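Glyoxalase III (glutathione-independent) (Candida albicans, PDB 4LRU) converts the toxic metabolite methylglyoxal to D-lactate in one glutathione-independent step, as a glyoxalase of the DJ-1 superfamily. Local coordinates at residues Val29-Arg40 against Asp71-Phe82. Residues are numbered along the deposited sequence; the frame is centred on the assembly and turned at random.
Sequences VVEALHPFEVFR and DKEIFDNVNSEF. With ACT (acetate ion), chain C.
Leu33 plugs into the surface made by Phe82 and helix 69-76. Its CB lies 3.9 Å from Phe82 CE1. CG, placed anti to the backbone N, stands 4.1 Å from the centroid of the Phe82 ring. It is only 2° off the ring normal, which defines a CH-pi contact over the face. Beyond CG the branches part: CD1 reaches Asp71 O at 3.5 Å and touches Ile74 CG2 and Phe75 CB, whereas CD2 faces Asp71 OD1. Leu33 is thus a knob in a hole formed by Asp71, Ile74, Phe75 and Phe82, so one leucine packs against both helices 69-76 and 81-87.

Phe82 in turn directs its edge toward the face of Phe36, the centroids 5.6 Å apart and the planes at 69°, an edge-to-face pair. Helix 29-42 of this DJ-1/PfpI-family domain thereby packs both on strand 45-50 of the largely parallel sheet, through Phe36 on Ile46 and Leu48, and on the two short helices. At the N-terminal end of 29-40, Val29 CG1 comes to 3.7 Å from Phe75 CD2.

Polar links flank this apolar centre. His34 NE2 donates to Asp71 OD2 at 2.7 Å, nearly straight at 165°; the oxygen is close to the imidazole plane but is itself approached from above the carboxylate plane, while Val30 CB lies over one face of the ring. Glu37, gripped side-on by Arg40 NE and NH2, receives a bond through OE2 from a water that accepts from Phe82 N. A second water joins Arg40 NH1 and Glu81 OE1, 4.1 Å apart and too distant for a direct salt bridge. The Leu33 knob and the Phe82-Phe36 pair thus form the buried part of the interface, to which the single direct hydrogen bond and two water bridges probably add directional constraints.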
ATOM      1  N   VAL A  29       7.547  -7.266  -2.557  1.00 18.96           N
ATOM      2  CA  VAL A  29       8.767  -6.446  -2.501  1.00 19.04           C
ATOM      3  C   VAL A  29       8.641  -5.143  -3.286  1.00 18.58           C
ATOM      4  O   VAL A  29       8.845  -4.078  -2.733  1.00 17.79           O
ATOM      5  CB  VAL A  29       9.998  -7.213  -2.980  1.00 22.15           C
ATOM      6  CG1 VAL A  29      11.215  -6.300  -3.032  1.00 20.10           C
ATOM      7  CG2 VAL A  29      10.285  -8.384  -2.048  1.00 21.16           C
ATOM      8  N   VAL A  30       8.355  -5.219  -4.581  1.00 19.85           N
ATOM      9  CA  VAL A  30       8.425  -3.999  -5.384  1.00 19.51           C
ATOM     10  C   VAL A  30       7.337  -2.979  -5.063  1.00 19.24           C
ATOM     11  O   VAL A  30       7.473  -1.819  -5.409  1.00 19.54           O
ATOM     12  CB  VAL A  30       8.453  -4.254  -6.904  1.00 20.37           C
ATOM     13  CG1 VAL A  30       9.774  -4.903  -7.308  1.00 20.75           C
ATOM     14  CG2 VAL A  30       7.266  -5.088  -7.345  1.00 21.52           C
ATOM     15  N   GLU A  31       6.282  -3.392  -4.353  1.00 18.56           N
ATOM     16  CA  GLU A  31       5.270  -2.443  -3.900  1.00 17.24           C
ATOM     17  C   GLU A  31       5.739  -1.539  -2.782  1.00 18.57           C
ATOM     18  O   GLU A  31       5.154  -0.490  -2.559  1.00 19.57           O
ATOM     19  CB  GLU A  31       3.993  -3.176  -3.465  1.00 18.24           C
ATOM     20  CG  GLU A  31       3.339  -3.851  -4.645  1.00 19.37           C
ATOM     21  CD  GLU A  31       2.074  -4.602  -4.302  1.00 24.31           C
ATOM     22  OE1 GLU A  31       1.537  -4.425  -3.185  1.00 20.55           O
ATOM     23  OE2 GLU A  31       1.616  -5.345  -5.192  1.00 27.72           O
ATOM     24  N   ALA A  32       6.790  -1.965  -2.086  1.00 16.46           N
ATOM     25  CA  ALA A  32       7.547  -1.118  -1.184  1.00 18.23           C
ATOM     26  C   ALA A  32       8.731  -0.463  -1.879  1.00 16.89           C
ATOM     27  O   ALA A  32       8.975   0.735  -1.689  1.00 19.59           O
ATOM     28  CB  ALA A  32       8.032  -1.920   0.004  1.00 18.59           C
ATOM     29  N   LEU A  33       9.479  -1.246  -2.653  1.00 18.62           N
ATOM     30  CA  LEU A  33      10.724  -0.765  -3.262  1.00 19.02           C
ATOM     31  C   LEU A  33      10.478   0.330  -4.312  1.00 19.37           C
ATOM     32  O   LEU A  33      11.121   1.382  -4.265  1.00 20.31           O
ATOM     33  CB  LEU A  33      11.519  -1.933  -3.847  1.00 19.73           C
ATOM     34  CG  LEU A  33      12.979  -1.698  -4.261  1.00 22.74           C
ATOM     35  CD1 LEU A  33      13.782  -2.995  -4.226  1.00 26.22           C
ATOM     36  CD2 LEU A  33      13.058  -1.068  -5.641  1.00 25.79           C
ATOM     37  N   HIS A  34       9.570   0.095  -5.249  1.00 18.74           N
ATOM     38  CA  HIS A  34       9.325   1.078  -6.295  1.00 19.00           C
ATOM     39  C   HIS A  34       8.876   2.428  -5.736  1.00 19.47           C
ATOM     40  O   HIS A  34       9.472   3.462  -6.073  1.00 20.79           O
ATOM     41  CB  HIS A  34       8.334   0.555  -7.340  1.00 19.29           C
ATOM     42  CG  HIS A  34       8.898  -0.515  -8.218  1.00 19.61           C
ATOM     43  ND1 HIS A  34       8.134  -1.195  -9.138  1.00 20.59           N
ATOM     44  CD2 HIS A  34      10.152  -1.016  -8.329  1.00 21.99           C
ATOM     45  CE1 HIS A  34       8.888  -2.070  -9.776  1.00 20.59           C
ATOM     46  NE2 HIS A  34      10.121  -1.971  -9.316  1.00 22.46           N
ATOM     47  N   PRO A  35       7.860   2.434  -4.851  1.00 17.69           N
ATOM     48  CA  PRO A  35       7.449   3.733  -4.334  1.00 19.57           C
ATOM     49  C   PRO A  35       8.534   4.378  -3.486  1.00 19.74           C
ATOM     50  O   PRO A  35       8.727   5.593  -3.543  1.00 19.69           O
ATOM     51  CB  PRO A  35       6.182   3.415  -3.525  1.00 20.27           C
ATOM     52  CG  PRO A  35       5.668   2.143  -4.122  1.00 20.64           C
ATOM     53  CD  PRO A  35       6.896   1.377  -4.502  1.00 18.21           C
ATOM     54  N   PHE A  36       9.268   3.577  -2.708  1.00 18.58           N
ATOM     55  CA  PHE A  36      10.403   4.110  -1.963  1.00 19.12           C
ATOM     56  C   PHE A  36      11.333   4.863  -2.912  1.00 20.10           C
ATOM     57  O   PHE A  36      11.749   5.995  -2.646  1.00 21.18           O
ATOM     58  CB  PHE A  36      11.173   2.991  -1.239  1.00 18.81           C
ATOM     59  CG  PHE A  36      12.394   3.480  -0.500  1.00 19.95           C
ATOM     60  CD1 PHE A  36      12.290   4.009   0.779  1.00 22.04           C
ATOM     61  CD2 PHE A  36      13.642   3.473  -1.110  1.00 23.37           C
ATOM     62  CE1 PHE A  36      13.409   4.466   1.447  1.00 21.32           C
ATOM     63  CE2 PHE A  36      14.763   3.946  -0.451  1.00 24.07           C
ATOM     64  CZ  PHE A  36      14.644   4.447   0.829  1.00 24.33           C
ATOM     65  N   GLU A  37      11.667   4.235  -4.027  1.00 19.50           N
ATOM     66  CA  GLU A  37      12.642   4.839  -4.938  1.00 20.59           C
ATOM     67  C   GLU A  37      12.082   6.090  -5.623  1.00 19.77           C
ATOM     68  O   GLU A  37      12.818   7.053  -5.837  1.00 21.49           O
ATOM     69  CB  GLU A  37      13.136   3.820  -5.964  1.00 22.52           C
ATOM     70  CG  GLU A  37      14.079   2.769  -5.393  1.00 22.87           C
ATOM     71  CD  GLU A  37      15.417   3.367  -5.036  1.00 25.35           C
ATOM     72  OE1 GLU A  37      16.232   3.608  -5.961  1.00 31.25           O
ATOM     73  OE2 GLU A  37      15.660   3.617  -3.844  1.00 28.94           O
ATOM     74  N   VAL A  38      10.807   6.063  -5.995  1.00 20.17           N
ATOM     75  CA  VAL A  38      10.180   7.226  -6.637  1.00 19.43           C
ATOM     76  C   VAL A  38      10.222   8.420  -5.681  1.00 21.74           C
ATOM     77  O   VAL A  38      10.640   9.518  -6.046  1.00 21.76           O
ATOM     78  CB  VAL A  38       8.733   6.929  -7.041  1.00 20.48           C
ATOM     79  CG1 VAL A  38       8.004   8.200  -7.445  1.00 21.54           C
ATOM     80  CG2 VAL A  38       8.730   5.922  -8.174  1.00 21.36           C
ATOM     81  N   PHE A  39       9.791   8.196  -4.447  1.00 20.03           N
ATOM     82  CA  PHE A  39       9.781   9.259  -3.456  1.00 20.82           C
ATOM     83  C   PHE A  39      11.199   9.694  -3.064  1.00 21.53           C
ATOM     84  O   PHE A  39      11.439  10.875  -2.817  1.00 22.74           O
ATOM     85  CB  PHE A  39       8.985   8.817  -2.235  1.00 19.91           C
ATOM     86  CG  PHE A  39       7.515   8.591  -2.502  1.00 18.73           C
ATOM     87  CD1 PHE A  39       6.758   9.507  -3.208  1.00 19.94           C
ATOM     88  CD2 PHE A  39       6.874   7.488  -1.969  1.00 18.13           C
ATOM     89  CE1 PHE A  39       5.414   9.298  -3.434  1.00 19.08           C
ATOM     90  CE2 PHE A  39       5.529   7.274  -2.184  1.00 17.41           C
ATOM     91  CZ  PHE A  39       4.786   8.185  -2.905  1.00 19.04           C
ATOM     92  N   ARG A  40      12.136   8.754  -3.009  1.00 21.79           N
ATOM     93  CA  ARG A  40      13.520   9.096  -2.699  1.00 22.89           C
ATOM     94  C   ARG A  40      14.092  10.009  -3.778  1.00 23.92           C
ATOM     95  O   ARG A  40      14.722  11.029  -3.481  1.00 25.10           O
ATOM     96  CB  ARG A  40      14.388   7.845  -2.569  1.00 23.92           C
ATOM     97  CG  ARG A  40      15.825   8.142  -2.171  1.00 27.52           C
ATOM     98  CD  ARG A  40      16.712   6.901  -2.174  1.00 26.48           C
ATOM     99  NE  ARG A  40      16.792   6.284  -3.497  1.00 28.76           N
ATOM    100  CZ  ARG A  40      17.501   6.764  -4.519  1.00 31.32           C
ATOM    101  NH1 ARG A  40      18.230   7.871  -4.384  1.00 34.44           N
ATOM    102  NH2 ARG A  40      17.498   6.131  -5.685  1.00 34.40           N
ATOM    103  N   ASP A  71      16.397  -3.305  -9.419  1.00 25.88           N
ATOM    104  CA  ASP A  71      15.587  -3.556  -8.209  1.00 26.18           C
ATOM    105  C   ASP A  71      16.294  -4.584  -7.324  1.00 26.56           C
ATOM    106  O   ASP A  71      16.421  -4.398  -6.119  1.00 27.24           O
ATOM    107  CB  ASP A  71      14.203  -4.107  -8.546  1.00 24.38           C
ATOM    108  CG  ASP A  71      13.303  -3.094  -9.235  1.00 24.21           C
ATOM    109  OD1 ASP A  71      13.587  -1.868  -9.259  1.00 23.81           O
ATOM    110  OD2 ASP A  71      12.284  -3.553  -9.756  1.00 22.41           O
ATOM    111  N   LYS A  72      16.742  -5.671  -7.937  1.00 26.49           N
ATOM    112  CA  LYS A  72      17.365  -6.764  -7.194  1.00 24.14           C
ATOM    113  C   LYS A  72      18.700  -6.325  -6.615  1.00 25.96           C
ATOM    114  O   LYS A  72      19.054  -6.689  -5.493  1.00 27.60           O
ATOM    115  CB  LYS A  72      17.552  -7.978  -8.090  1.00 27.25           C
ATOM    116  CG  LYS A  72      18.330  -9.106  -7.437  1.00 29.55           C
ATOM    117  CD  LYS A  72      18.356 -10.334  -8.338  1.00 33.64           C
ATOM    118  CE  LYS A  72      19.429 -11.328  -7.929  1.00 37.66           C
ATOM    119  NZ  LYS A  72      19.381 -11.683  -6.481  1.00 38.21           N
ATOM    120  N   GLU A  73      19.435  -5.536  -7.387  1.00 27.57           N
ATOM    121  CA  GLU A  73      20.698  -4.977  -6.922  1.00 29.45           C
ATOM    122  C   GLU A  73      20.477  -4.173  -5.640  1.00 28.84           C
ATOM    123  O   GLU A  73      21.197  -4.337  -4.646  1.00 31.77           O
ATOM    124  CB  GLU A  73      21.330  -4.100  -8.013  1.00 31.63           C
ATOM    125  CG  GLU A  73      21.844  -4.882  -9.217  1.00 38.12           C
ATOM    126  CD  GLU A  73      22.356  -3.997 -10.347  1.00 44.28           C
ATOM    127  OE1 GLU A  73      22.080  -2.774 -10.344  1.00 52.99           O
ATOM    128  OE2 GLU A  73      23.025  -4.536 -11.257  1.00 48.99           O
ATOM    129  N   ILE A  74      19.459  -3.324  -5.665  1.00 27.85           N
ATOM    130  CA  ILE A  74      19.104  -2.510  -4.516  1.00 25.54           C
ATOM    131  C   ILE A  74      18.685  -3.418  -3.358  1.00 27.02           C
ATOM    132  O   ILE A  74      19.104  -3.241  -2.217  1.00 26.39           O
ATOM    133  CB  ILE A  74      17.961  -1.538  -4.870  1.00 26.16           C
ATOM    134  CG1 ILE A  74      18.493  -0.403  -5.750  1.00 29.64           C
ATOM    135  CG2 ILE A  74      17.320  -0.969  -3.613  1.00 27.39           C
ATOM    136  CD1 ILE A  74      17.419   0.337  -6.519  1.00 27.63           C
ATOM    137  N   PHE A  75      17.864  -4.412  -3.665  1.00 24.14           N
ATOM    138  CA  PHE A  75      17.412  -5.347  -2.653  1.00 25.22           C
ATOM    139  C   PHE A  75      18.574  -6.111  -2.001  1.00 25.06           C
ATOM    140  O   PHE A  75      18.554  -6.350  -0.795  1.00 27.95           O
ATOM    141  CB  PHE A  75      16.414  -6.315  -3.279  1.00 24.55           C
ATOM    142  CG  PHE A  75      15.799  -7.277  -2.304  1.00 25.40           C
ATOM    143  CD1 PHE A  75      16.404  -8.493  -2.041  1.00 26.72           C
ATOM    144  CD2 PHE A  75      14.591  -6.977  -1.687  1.00 27.26           C
ATOM    145  CE1 PHE A  75      15.822  -9.398  -1.175  1.00 28.07           C
ATOM    146  CE2 PHE A  75      14.001  -7.884  -0.821  1.00 27.57           C
ATOM    147  CZ  PHE A  75      14.629  -9.085  -0.554  1.00 28.79           C
ATOM    148  N   ASP A  76      19.577  -6.492  -2.784  1.00 25.86           N
ATOM    149  CA  ASP A  76      20.660  -7.343  -2.275  1.00 27.54           C
ATOM    150  C   ASP A  76      21.762  -6.538  -1.608  1.00 30.48           C
ATOM    151  O   ASP A  76      22.563  -7.084  -0.847  1.00 35.32           O
ATOM    152  CB  ASP A  76      21.285  -8.157  -3.406  1.00 30.33           C
ATOM    153  CG  ASP A  76      20.400  -9.295  -3.870  1.00 29.28           C
ATOM    154  OD1 ASP A  76      19.468  -9.692  -3.127  1.00 31.60           O
ATOM    155  OD2 ASP A  76      20.670  -9.805  -4.972  1.00 31.63           O
ATOM    156  N   ASN A  77      21.849  -5.258  -1.943  1.00 30.09           N
ATOM    157  CA  ASN A  77      22.907  -4.408  -1.403  1.00 31.89           C
ATOM    158  C   ASN A  77      22.502  -3.923  -0.007  1.00 30.44           C
ATOM    159  O   ASN A  77      21.655  -3.043   0.126  1.00 27.84           O
ATOM    160  CB  ASN A  77      23.141  -3.219  -2.341  1.00 32.40           C
ATOM    161  CG  ASN A  77      24.098  -2.193  -1.765  1.00 35.12           C
ATOM    162  OD1 ASN A  77      24.823  -2.461  -0.810  1.00 35.40           O
ATOM    163  ND2 ASN A  77      24.109  -1.002  -2.362  1.00 36.79           N
ATOM    164  N   VAL A  78      23.117  -4.496   1.024  1.00 33.29           N
ATOM    165  CA  VAL A  78      22.721  -4.221   2.403  1.00 34.43           C
ATOM    166  C   VAL A  78      22.882  -2.743   2.757  1.00 33.04           C
ATOM    167  O   VAL A  78      22.259  -2.265   3.705  1.00 33.20           O
ATOM    168  CB  VAL A  78      23.530  -5.059   3.420  1.00 39.22           C
ATOM    169  CG1 VAL A  78      23.264  -6.547   3.218  1.00 43.81           C
ATOM    170  CG2 VAL A  78      25.014  -4.743   3.329  1.00 40.50           C
ATOM    171  N   ASN A  79      23.716  -2.027   2.005  1.00 32.13           N
ATOM    172  CA  ASN A  79      23.936  -0.609   2.248  1.00 33.63           C
ATOM    173  C   ASN A  79      23.087   0.322   1.387  1.00 32.34           C
ATOM    174  O   ASN A  79      23.229   1.534   1.453  1.00 31.39           O
ATOM    175  CB  ASN A  79      25.413  -0.278   2.061  1.00 37.80           C
ATOM    176  CG  ASN A  79      26.291  -1.005   3.061  1.00 39.69           C
ATOM    177  OD1 ASN A  79      26.016  -0.991   4.261  1.00 40.64           O
ATOM    178  ND2 ASN A  79      27.326  -1.670   2.571  1.00 44.92           N
ATOM    179  N   SER A  80      22.171  -0.232   0.604  1.00 27.69           N
ATOM    180  CA  SER A  80      21.283   0.598  -0.192  1.00 27.60           C
ATOM    181  C   SER A  80      20.375   1.419   0.720  1.00 25.86           C
ATOM    182  O   SER A  80      20.078   1.002   1.838  1.00 26.10           O
ATOM    183  CB  SER A  80      20.443  -0.288  -1.117  1.00 25.48           C
ATOM    184  OG  SER A  80      19.472  -1.025  -0.393  1.00 25.78           O
ATOM    185  N   GLU A  81      19.919   2.571   0.237  1.00 26.88           N
ATOM    186  CA  GLU A  81      19.024   3.411   1.010  1.00 27.62           C
ATOM    187  C   GLU A  81      17.754   2.639   1.376  1.00 25.85           C
ATOM    188  O   GLU A  81      17.266   2.757   2.502  1.00 24.80           O
ATOM    189  CB  GLU A  81      18.687   4.700   0.258  1.00 32.03           C
ATOM    190  CG  GLU A  81      19.872   5.637   0.080  1.00 37.46           C
ATOM    191  CD  GLU A  81      19.478   7.108   0.088  1.00 48.56           C
ATOM    192  OE1 GLU A  81      20.046   7.891  -0.714  1.00 50.14           O
ATOM    193  OE2 GLU A  81      18.605   7.489   0.899  1.00 52.22           O
ATOM    194  N   PHE A  82      17.254   1.816   0.452  1.00 23.93           N
ATOM    195  CA  PHE A  82      16.110   0.944   0.735  1.00 22.18           C
ATOM    196  C   PHE A  82      16.351   0.049   1.959  1.00 23.74           C
ATOM    197  O   PHE A  82      15.494  -0.036   2.850  1.00 23.25           O
ATOM    198  CB  PHE A  82      15.769   0.090  -0.492  1.00 22.05           C
ATOM    199  CG  PHE A  82      14.573  -0.801  -0.308  1.00 22.58           C
ATOM    200  CD1 PHE A  82      13.289  -0.266  -0.214  1.00 23.37           C
ATOM    201  CD2 PHE A  82      14.726  -2.180  -0.275  1.00 23.52           C
ATOM    202  CE1 PHE A  82      12.185  -1.084  -0.057  1.00 23.75           C
ATOM    203  CE2 PHE A  82      13.617  -3.003  -0.136  1.00 24.00           C
ATOM    204  CZ  PHE A  82      12.356  -2.457  -0.031  1.00 23.42           C
TER
HETATM  205  C   ACT C 302      17.034 -12.299  -4.363  1.00 54.20           C
HETATM  206  O   ACT C 302      16.872 -12.075  -5.583  1.00 50.95           O
HETATM  207  OXT ACT C 302      18.079 -11.964  -3.750  1.00 44.53           O
HETATM  208  CH3 ACT C 302      15.942 -13.007  -3.623  1.00 55.56           C
HETATM  209  O   HOH W   1      17.782   2.465  -2.423  1.00 24.88           O
HETATM  210  O   HOH W   2      18.892   9.772  -2.360  1.00 35.52           O